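Local coordinates for cobalamin biosynthesis protein CobN (Mycobacterium tuberculosis, PDB 7C6O) that probably serves as the large, catalytic subunit of an ATP-dependent cobaltochelatase that inserts cobalt into the corrin ring during cobalamin biosynthesis, at residues A[990-996]-A[1045-1051]; A[83-89]-A[108-114]. One frame throughout, in Å; residues are numbered along the deposited sequence.

Contact 1 of 2, residues A[990-996]-A[1045-1051]; sequences RATTRIF and DDMNRQY
OD1 of D1046 is gripped twice by the guanidinium of R990: NE and NH2 each donate to it at 2.8 Å, NE on the syn side of the carboxylate and NH2 from well above its plane. NE and NH2 together take this one oxygen side-on, with the guanidinium and carboxylate planes 50° apart, and a further, weak bond runs from NE to OD2. A bend at chi3 (52°) swings the end of R990 back toward the carboxylate. OD2 also takes a proton from water 2, which donates to T993 OG1 as well and ties the salt bridge to the turn that follows the helix; T993 OG1 is also hydrogen-bonded to R989 O.

One helical turn on, Q1050 lays its amide nearly parallel to the guanidinium of R994, the planes 12° apart, with OE1 3.3 Å above the guanidinium centre. That is a stack rather than a hydrogen bond: NH1 of R994 donates to the carbonyls A991 O and T993 O, NE pairs with D935, and NE2 of Q1050 reaches D981. F996 supplies the apolar part. M1047 lies over one face of its ring, CG 3.8 Å from the ring centroid in a CH-pi contact, while SD stands higher above the same face, a more distant Met-aromatic approach. CE1, at the edge of the Y1051 ring, lies 4.4 Å from F996 CD2.

In the fold, the end of helix 988-991, the turn after it and the start of strand 995-997 pack against helix 1044-1051. F996 is hydrogen-bonded through its backbone to V938 and I940 of strand 935-940, Y1051 is packed against helix 1072-1089, and helix 973-985 touches both sides of the contact through R990 and R1049.

Contact 2 of 2, residues A[83-89]-A[108-114]; sequences SIVVIRI and VPAVLVS
V86 and V111 stand side by side and point the same way from two parallel strands, CG2 of V86 4.0 Å from CB of V111. I87 and L112 do likewise on the other face of the sheet, where the methyls I87 CD1 and L112 CD2 meet at 3.7 Å. V85 and V108 instead cross at about a right angle, and CG2 of V85 packs 3.6 Å from CG1 of V108, just before the second strand starts. R88 slants over V113: its CB lies 3.7 Å from V113 CG2, and with CG anti to the backbone N (chi1 -176°) the extended chain runs on toward S114 O. Water 3 accepts from NE and lies within hydrogen-bonding distance of S114 O, to which it may donate. NH1 of the same arginine pairs with D51.

Between these side chains the backbones are stitched by V85 N to P109 O, V111 N to V85 O (2.7 Å), I87 N to V111 O and V113 N to I87 O; I89 N to V113 O, at 3.4 Å, is weak. Helix 97-105 makes the beta-alpha-beta crossover between the strands. The joint thus appears to rest mainly on main-chain hydrogen bonds and aliphatic packing, with R88's charged head and the waters gathered at the C-terminal end.

Both contacts are largely buried, yet they belong to separate parts of the chain: their centres are about 58 Å apart and they share no helix or strand. The centre of contact 1 is about 26 Å from the centre of the chain, and that of contact 2 about 52 Å, in the small parallel sheet near the N terminus, where 110-114 is an outermost strand. The chemistry follows the architecture. Where a helix meets a turn and a strand, in contact 1, side chains do the joining through a salt bridge, an amide-guanidinium stack and a methionine over an aromatic ring. Two neighbouring strands in contact 2 rely on regular main-chain bonds, with aliphatic groups on both faces.

Contact 1 of 2, residues A[990-996]-A[1045-1051]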
ATOM      1  N   ARG A 990      26.229  -8.349 -12.075  1.00 21.66           N
ATOM      2  CA  ARG A 990      26.232  -6.896 -12.208  1.00 22.89           C
ATOM      3  C   ARG A 990      25.739  -6.469 -13.585  1.00 23.38           C
ATOM      4  O   ARG A 990      25.017  -5.473 -13.713  1.00 21.62           O
ATOM      5  CB  ARG A 990      27.634  -6.342 -11.951  1.00 22.24           C
ATOM      6  CG  ARG A 990      28.115  -6.468 -10.515  1.00 24.96           C
ATOM      7  CD  ARG A 990      29.407  -5.686 -10.326  1.00 27.11           C
ATOM      8  NE  ARG A 990      29.255  -4.311 -10.793  1.00 31.78           N
ATOM      9  CZ  ARG A 990      30.260  -3.459 -10.960  1.00 36.21           C
ATOM     10  NH1 ARG A 990      31.504  -3.836 -10.700  1.00 38.80           N
ATOM     11  NH2 ARG A 990      30.019  -2.230 -11.394  1.00 38.62           N
ATOM     12  N   ALA A 991      26.107  -7.221 -14.626  1.00 23.78           N
ATOM     13  CA  ALA A 991      25.753  -6.848 -15.990  1.00 23.70           C
ATOM     14  C   ALA A 991      24.258  -6.949 -16.264  1.00 21.63           C
ATOM     15  O   ALA A 991      23.775  -6.320 -17.210  1.00 25.84           O
ATOM     16  CB  ALA A 991      26.522  -7.717 -16.986  1.00 23.87           C
ATOM     17  N   THR A 992      23.516  -7.720 -15.472  1.00 21.62           N
ATOM     18  CA  THR A 992      22.073  -7.844 -15.642  1.00 21.32           C
ATOM     19  C   THR A 992      21.291  -7.112 -14.558  1.00 17.97           C
ATOM     20  O   THR A 992      20.079  -7.321 -14.433  1.00 16.34           O
ATOM     21  CB  THR A 992      21.661  -9.316 -15.669  1.00 21.56           C
ATOM     22  OG1 THR A 992      22.047  -9.946 -14.441  1.00 20.63           O
ATOM     23  CG2 THR A 992      22.321 -10.031 -16.843  1.00 24.97           C
ATOM     24  N   THR A 993      21.951  -6.267 -13.772  1.00 18.72           N
ATOM     25  CA  THR A 993      21.276  -5.523 -12.718  1.00 17.07           C
ATOM     26  C   THR A 993      20.493  -4.373 -13.336  1.00 13.92           C
ATOM     27  O   THR A 993      21.060  -3.548 -14.060  1.00 16.37           O
ATOM     28  CB  THR A 993      22.287  -5.012 -11.694  1.00 19.58           C
ATOM     29  OG1 THR A 993      22.900  -6.129 -11.035  1.00 18.84           O
ATOM     30  CG2 THR A 993      21.604  -4.139 -10.657  1.00 19.95           C
ATOM     31  N   ARG A 994      19.187  -4.330 -13.061  1.00 14.54           N
ATOM     32  CA  ARG A 994      18.309  -3.290 -13.598  1.00 16.88           C
ATOM     33  C   ARG A 994      17.359  -2.680 -12.579  1.00 19.08           C
ATOM     34  O   ARG A 994      16.818  -1.599 -12.849  1.00 18.43           O
ATOM     35  CB  ARG A 994      17.477  -3.840 -14.766  1.00 15.09           C
ATOM     36  CG  ARG A 994      18.275  -4.197 -16.009  1.00 15.78           C
ATOM     37  CD  ARG A 994      18.920  -2.970 -16.629  1.00 16.75           C
ATOM     38  NE  ARG A 994      19.558  -3.279 -17.907  1.00 16.81           N
ATOM     39  CZ  ARG A 994      20.789  -3.767 -18.030  1.00 20.24           C
ATOM     40  NH1 ARG A 994      21.522  -4.007 -16.949  1.00 16.55           N
ATOM     41  NH2 ARG A 994      21.288  -4.017 -19.234  1.00 20.56           N
ATOM     42  N   ILE A 995      17.120  -3.312 -11.433  1.00 17.42           N
ATOM     43  CA  ILE A 995      16.108  -2.872 -10.481  1.00 17.30           C
ATOM     44  C   ILE A 995      16.801  -2.188  -9.310  1.00 18.49           C
ATOM     45  O   ILE A 995      17.640  -2.793  -8.632  1.00 18.68           O
ATOM     46  CB  ILE A 995      15.248  -4.049  -9.999  1.00 16.44           C
ATOM     47  CG1 ILE A 995      14.722  -4.849 -11.192  1.00 17.54           C
ATOM     48  CG2 ILE A 995      14.092  -3.546  -9.138  1.00 14.42           C
ATOM     49  CD1 ILE A 995      14.030  -6.131 -10.802  1.00 19.56           C
ATOM     50  N   PHE A 996      16.439  -0.934  -9.058  1.00 14.34           N
ATOM     51  CA  PHE A 996      17.009  -0.165  -7.963  1.00 13.87           C
ATOM     52  C   PHE A 996      15.887   0.366  -7.081  1.00 16.12           C
ATOM     53  O   PHE A 996      14.750   0.526  -7.531  1.00 15.87           O
ATOM     54  CB  PHE A 996      17.882   0.980  -8.495  1.00 13.60           C
ATOM     55  CG  PHE A 996      19.002   0.511  -9.381  1.00 16.42           C
ATOM     56  CD1 PHE A 996      20.246   0.212  -8.848  1.00 17.66           C
ATOM     57  CD2 PHE A 996      18.802   0.338 -10.742  1.00 16.99           C
ATOM     58  CE1 PHE A 996      21.277  -0.238  -9.660  1.00 18.11           C
ATOM     59  CE2 PHE A 996      19.827  -0.111 -11.560  1.00 18.00           C
ATOM     60  CZ  PHE A 996      21.065  -0.396 -11.018  1.00 17.53           C
ATOM     61  N   ASP A1045      27.818   2.160  -8.709  1.00 23.29           N
ATOM     62  CA  ASP A1045      28.469   2.093 -10.013  0.53 24.25           C
ATOM     63  C   ASP A1045      27.565   1.433 -11.046  1.00 21.24           C
ATOM     64  O   ASP A1045      27.521   1.860 -12.205  1.00 19.52           O
ATOM     65  CB  ASP A1045      29.800   1.351  -9.893  0.53 26.54           C
ATOM     66  CG  ASP A1045      30.870   2.183  -9.211  0.53 30.37           C
ATOM     67  OD1 ASP A1045      30.879   3.418  -9.404  0.53 33.63           O
ATOM     68  OD2 ASP A1045      31.702   1.604  -8.482  0.53 32.76           O
ATOM     69  N   ASP A1046      26.829   0.395 -10.642  1.00 19.88           N
ATOM     70  CA  ASP A1046      25.886  -0.235 -11.559  1.00 19.75           C
ATOM     71  C   ASP A1046      24.727   0.700 -11.884  1.00 21.14           C
ATOM     72  O   ASP A1046      24.262   0.742 -13.029  1.00 20.08           O
ATOM     73  CB  ASP A1046      25.366  -1.543 -10.968  1.00 22.09           C
ATOM     74  CG  ASP A1046      26.422  -2.626 -10.943  1.00 23.60           C
ATOM     75  OD1 ASP A1046      27.282  -2.635 -11.847  1.00 26.35           O
ATOM     76  OD2 ASP A1046      26.393  -3.463 -10.020  1.00 27.36           O
ATOM     77  N   MET A1047      24.246   1.457 -10.895  1.00 16.67           N
ATOM     78  CA  MET A1047      23.172   2.406 -11.169  1.00 16.89           C
ATOM     79  C   MET A1047      23.622   3.468 -12.165  1.00 18.32           C
ATOM     80  O   MET A1047      22.880   3.811 -13.092  1.00 19.03           O
ATOM     81  CB  MET A1047      22.687   3.064  -9.877  1.00 19.70           C
ATOM     82  CG  MET A1047      21.295   3.676  -9.997  1.00 18.64           C
ATOM     83  SD  MET A1047      20.988   5.022  -8.840  1.00 19.47           S
ATOM     84  CE  MET A1047      22.016   6.302  -9.552  1.00 19.51           C
ATOM     85  N   ASN A1048      24.841   3.990 -11.994  1.00 16.35           N
ATOM     86  CA  ASN A1048      25.338   5.022 -12.897  1.00 18.50           C
ATOM     87  C   ASN A1048      25.492   4.487 -14.316  1.00 19.34           C
ATOM     88  O   ASN A1048      25.162   5.182 -15.285  1.00 18.68           O
ATOM     89  CB  ASN A1048      26.667   5.579 -12.382  1.00 20.64           C
ATOM     90  CG  ASN A1048      26.513   6.346 -11.077  1.00 22.66           C
ATOM     91  OD1 ASN A1048      25.446   6.879 -10.778  1.00 23.61           O
ATOM     92  ND2 ASN A1048      27.583   6.405 -10.297  1.00 25.04           N
ATOM     93  N   ARG A1049      25.993   3.257 -14.459  1.00 20.39           N
ATOM     94  CA  ARG A1049      26.149   2.681 -15.791  0.55 24.91           C
ATOM     95  C   ARG A1049      24.808   2.580 -16.510  1.00 23.91           C
ATOM     96  O   ARG A1049      24.711   2.911 -17.698  1.00 23.05           O
ATOM     97  CB  ARG A1049      26.816   1.307 -15.701  0.55 26.99           C
ATOM     98  CG  ARG A1049      28.240   1.349 -15.169  0.55 29.05           C
ATOM     99  CD  ARG A1049      28.898  -0.021 -15.198  0.55 31.39           C
ATOM    100  NE  ARG A1049      29.282  -0.406 -16.552  0.55 32.87           N
ATOM    101  CZ  ARG A1049      30.415  -0.031 -17.138  0.55 34.80           C
ATOM    102  NH1 ARG A1049      31.274   0.742 -16.488  0.55 34.72           N
ATOM    103  NH2 ARG A1049      30.687  -0.426 -18.374  0.55 36.74           N
ATOM    104  N   GLN A1050      23.763   2.138 -15.807  1.00 22.13           N
ATOM    105  CA  GLN A1050      22.461   1.977 -16.445  1.00 20.80           C
ATOM    106  C   GLN A1050      21.756   3.315 -16.646  1.00 19.21           C
ATOM    107  O   GLN A1050      21.111   3.524 -17.679  1.00 20.26           O
ATOM    108  CB  GLN A1050      21.579   1.026 -15.631  1.00 22.40           C
ATOM    109  CG  GLN A1050      22.252  -0.284 -15.222  1.00 27.62           C
ATOM    110  CD  GLN A1050      22.995  -0.964 -16.362  1.00 31.13           C
ATOM    111  OE1 GLN A1050      22.565  -0.928 -17.516  1.00 31.88           O
ATOM    112  NE2 GLN A1050      24.122  -1.592 -16.037  1.00 30.19           N
ATOM    113  N   TYR A1051      21.858   4.231 -15.678  1.00 15.51           N
ATOM    114  CA  TYR A1051      21.202   5.526 -15.839  1.00 18.07           C
ATOM    115  C   TYR A1051      21.805   6.323 -16.986  1.00 17.27           C
ATOM    116  O   TYR A1051      21.087   7.071 -17.660  1.00 17.13           O
ATOM    117  CB  TYR A1051      21.264   6.330 -14.538  1.00 15.73           C
ATOM    118  CG  TYR A1051      20.115   6.050 -13.597  1.00 14.36           C
ATOM    119  CD1 TYR A1051      19.830   4.752 -13.194  1.00 14.95           C
ATOM    120  CD2 TYR A1051      19.317   7.079 -13.105  1.00 12.54           C
ATOM    121  CE1 TYR A1051      18.784   4.480 -12.335  1.00 15.56           C
ATOM    122  CE2 TYR A1051      18.264   6.816 -12.238  1.00 11.42           C
ATOM    123  CZ  TYR A1051      18.005   5.511 -11.858  1.00 14.59           C
ATOM    124  OH  TYR A1051      16.967   5.221 -10.998  1.00 16.63           O
TER
HETATM  125  O   HOH W   1      24.047  -3.929 -18.569  1.00 26.71           O
HETATM  126  O   HOH W   2      24.687  -5.377  -9.061  1.00 24.21           O

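Contact 2 of 2, residues A[83-89]-A[108-114]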
ATOM      1  N   SER A  83      11.511 -53.599  17.305  1.00 17.79           N
ATOM      2  CA  SER A  83      10.773 -54.812  17.638  1.00 19.37           C
ATOM      3  C   SER A  83       9.484 -54.929  16.841  1.00 19.18           C
ATOM      4  O   SER A  83       9.027 -56.046  16.566  1.00 20.61           O
ATOM      5  CB  SER A  83      10.445 -54.844  19.133  1.00 25.76           C
ATOM      6  OG  SER A  83      11.617 -54.745  19.922  1.00 33.28           O
ATOM      7  N   ILE A  84       8.883 -53.794  16.494  1.00 17.38           N
ATOM      8  CA  ILE A  84       7.700 -53.721  15.644  1.00 16.40           C
ATOM      9  C   ILE A  84       7.890 -52.543  14.703  1.00 16.34           C
ATOM     10  O   ILE A  84       8.459 -51.517  15.089  1.00 19.79           O
ATOM     11  CB  ILE A  84       6.404 -53.544  16.466  1.00 15.26           C
ATOM     12  CG1 ILE A  84       6.283 -54.616  17.549  1.00 14.81           C
ATOM     13  CG2 ILE A  84       5.180 -53.584  15.561  1.00 15.33           C
ATOM     14  CD1 ILE A  84       5.094 -54.412  18.460  1.00 16.57           C
ATOM     15  N   VAL A  85       7.420 -52.687  13.467  1.00 16.85           N
ATOM     16  CA  VAL A  85       7.475 -51.615  12.482  1.00 15.86           C
ATOM     17  C   VAL A  85       6.056 -51.282  12.044  1.00 14.86           C
ATOM     18  O   VAL A  85       5.238 -52.180  11.821  1.00 16.15           O
ATOM     19  CB  VAL A  85       8.341 -51.993  11.263  1.00 16.32           C
ATOM     20  CG1 VAL A  85       8.551 -50.774  10.367  1.00 15.29           C
ATOM     21  CG2 VAL A  85       9.672 -52.559  11.716  1.00 19.82           C
ATOM     22  N   VAL A  86       5.770 -49.987  11.929  1.00 15.16           N
ATOM     23  CA  VAL A  86       4.500 -49.486  11.420  1.00 15.51           C
ATOM     24  C   VAL A  86       4.793 -48.576  10.239  1.00 15.95           C
ATOM     25  O   VAL A  86       5.616 -47.661  10.349  1.00 15.29           O
ATOM     26  CB  VAL A  86       3.710 -48.726  12.499  1.00 15.20           C
ATOM     27  CG1 VAL A  86       2.414 -48.177  11.919  1.00 14.94           C
ATOM     28  CG2 VAL A  86       3.430 -49.629  13.675  1.00 16.84           C
ATOM     29  N   ILE A  87       4.119 -48.825   9.120  1.00 15.99           N
ATOM     30  CA  ILE A  87       4.274 -48.034   7.904  1.00 14.11           C
ATOM     31  C   ILE A  87       2.918 -47.439   7.546  1.00 13.46           C
ATOM     32  O   ILE A  87       1.926 -48.169   7.447  1.00 14.02           O
ATOM     33  CB  ILE A  87       4.820 -48.885   6.743  1.00 14.53           C
ATOM     34  CG1 ILE A  87       6.187 -49.475   7.103  1.00 17.06           C
ATOM     35  CG2 ILE A  87       4.903 -48.060   5.468  1.00 16.77           C
ATOM     36  CD1 ILE A  87       6.727 -50.435   6.062  1.00 17.80           C
ATOM     37  N   ARG A  88       2.877 -46.119   7.356  1.00 11.58           N
ATOM     38  CA  ARG A  88       1.661 -45.423   6.939  1.00 12.14           C
ATOM     39  C   ARG A  88       1.985 -44.550   5.735  1.00 10.71           C
ATOM     40  O   ARG A  88       2.768 -43.601   5.852  1.00 14.62           O
ATOM     41  CB  ARG A  88       1.087 -44.571   8.080  1.00 10.20           C
ATOM     42  CG  ARG A  88      -0.240 -43.884   7.745  1.00 10.45           C
ATOM     43  CD  ARG A  88      -0.959 -43.406   9.008  1.00 10.57           C
ATOM     44  NE  ARG A  88      -2.274 -42.840   8.711  1.00 12.35           N
ATOM     45  CZ  ARG A  88      -2.534 -41.536   8.664  1.00 17.38           C
ATOM     46  NH1 ARG A  88      -1.571 -40.654   8.902  1.00 16.83           N
ATOM     47  NH2 ARG A  88      -3.759 -41.114   8.385  1.00 19.93           N
ATOM     48  N   ILE A  89       1.391 -44.868   4.581  1.00 13.15           N
ATOM     49  CA  ILE A  89       1.651 -44.135   3.346  1.00 15.52           C
ATOM     50  C   ILE A  89       0.361 -43.964   2.550  1.00 14.22           C
ATOM     51  O   ILE A  89      -0.594 -44.730   2.691  1.00 14.06           O
ATOM     52  CB  ILE A  89       2.708 -44.830   2.453  1.00 20.07           C
ATOM     53  CG1 ILE A  89       2.214 -46.210   2.020  1.00 23.71           C
ATOM     54  CG2 ILE A  89       4.057 -44.928   3.160  1.00 23.32           C
ATOM     55  CD1 ILE A  89       3.169 -46.936   1.101  1.00 27.98           C
ATOM     56  N   VAL A 108      10.914 -58.580  11.014  1.00 24.53           N
ATOM     57  CA  VAL A 108      10.302 -57.832  12.118  1.00 23.05           C
ATOM     58  C   VAL A 108       8.803 -57.712  11.866  1.00 22.45           C
ATOM     59  O   VAL A 108       8.397 -57.378  10.738  1.00 23.12           O
ATOM     60  CB  VAL A 108      10.949 -56.452  12.250  1.00 24.80           C
ATOM     61  CG1 VAL A 108      10.355 -55.699  13.431  1.00 24.40           C
ATOM     62  CG2 VAL A 108      12.460 -56.581  12.397  1.00 28.29           C
ATOM     63  N   PRO A 109       7.950 -57.987  12.855  1.00 20.50           N
ATOM     64  CA  PRO A 109       6.503 -57.827  12.652  1.00 19.23           C
ATOM     65  C   PRO A 109       6.171 -56.445  12.108  1.00 15.58           C
ATOM     66  O   PRO A 109       6.588 -55.423  12.657  1.00 15.79           O
ATOM     67  CB  PRO A 109       5.926 -58.040  14.056  1.00 18.41           C
ATOM     68  CG  PRO A 109       6.932 -58.917  14.737  1.00 21.67           C
ATOM     69  CD  PRO A 109       8.271 -58.478  14.206  1.00 21.22           C
ATOM     70  N   ALA A 110       5.428 -56.420  11.005  1.00 16.19           N
ATOM     71  CA  ALA A 110       5.186 -55.202  10.247  1.00 14.50           C
ATOM     72  C   ALA A 110       3.694 -54.906  10.187  1.00 12.70           C
ATOM     73  O   ALA A 110       2.896 -55.775   9.816  1.00 13.81           O
ATOM     74  CB  ALA A 110       5.760 -55.315   8.832  1.00 15.57           C
ATOM     75  N   VAL A 111       3.330 -53.679  10.544  1.00 12.21           N
ATOM     76  CA  VAL A 111       1.955 -53.196  10.487  1.00 14.97           C
ATOM     77  C   VAL A 111       1.878 -52.181   9.354  1.00 12.87           C
ATOM     78  O   VAL A 111       2.535 -51.134   9.409  1.00 14.35           O
ATOM     79  CB  VAL A 111       1.523 -52.569  11.823  1.00 16.28           C
ATOM     80  CG1 VAL A 111       0.023 -52.325  11.842  1.00 17.89           C
ATOM     81  CG2 VAL A 111       1.949 -53.456  12.990  1.00 15.84           C
ATOM     82  N   LEU A 112       1.085 -52.485   8.329  1.00 14.63           N
ATOM     83  CA  LEU A 112       0.968 -51.640   7.144  1.00 12.39           C
ATOM     84  C   LEU A 112      -0.422 -51.024   7.107  1.00 11.19           C
ATOM     85  O   LEU A 112      -1.421 -51.748   7.062  1.00 15.41           O
ATOM     86  CB  LEU A 112       1.218 -52.446   5.869  1.00 13.22           C
ATOM     87  CG  LEU A 112       2.449 -53.350   5.829  1.00 16.23           C
ATOM     88  CD1 LEU A 112       2.471 -54.144   4.526  1.00 16.53           C
ATOM     89  CD2 LEU A 112       3.728 -52.548   5.995  1.00 13.42           C
ATOM     90  N   VAL A 113      -0.487 -49.691   7.120  1.00 11.39           N
ATOM     91  CA  VAL A 113      -1.760 -48.985   7.093  1.00 13.51           C
ATOM     92  C   VAL A 113      -1.695 -47.870   6.058  1.00 13.95           C
ATOM     93  O   VAL A 113      -0.621 -47.412   5.656  1.00 11.54           O
ATOM     94  CB  VAL A 113      -2.148 -48.418   8.477  1.00 13.23           C
ATOM     95  CG1 VAL A 113      -2.242 -49.539   9.511  1.00 12.80           C
ATOM     96  CG2 VAL A 113      -1.152 -47.359   8.911  1.00 13.04           C
ATOM     97  N   SER A 114      -2.872 -47.428   5.634  1.00 14.85           N
ATOM     98  CA  SER A 114      -3.007 -46.413   4.602  0.55 16.27           C
ATOM     99  C   SER A 114      -3.180 -45.032   5.222  1.00 17.25           C
ATOM    100  O   SER A 114      -3.723 -44.887   6.320  1.00 16.45           O
ATOM    101  CB  SER A 114      -4.200 -46.734   3.697  0.55 18.00           C
ATOM    102  OG  SER A 114      -4.441 -45.692   2.772  0.55 19.73           O
TER
HETATM  103  O   HOH W   3      -4.354 -44.803   9.207  1.00 12.92           O
HETATM  104  O   HOH W   4      -5.941 -42.955   7.849  1.00 16.66           O
HETATM  105  O   HOH W   5      -2.182 -46.333   1.081  1.00 26.10           O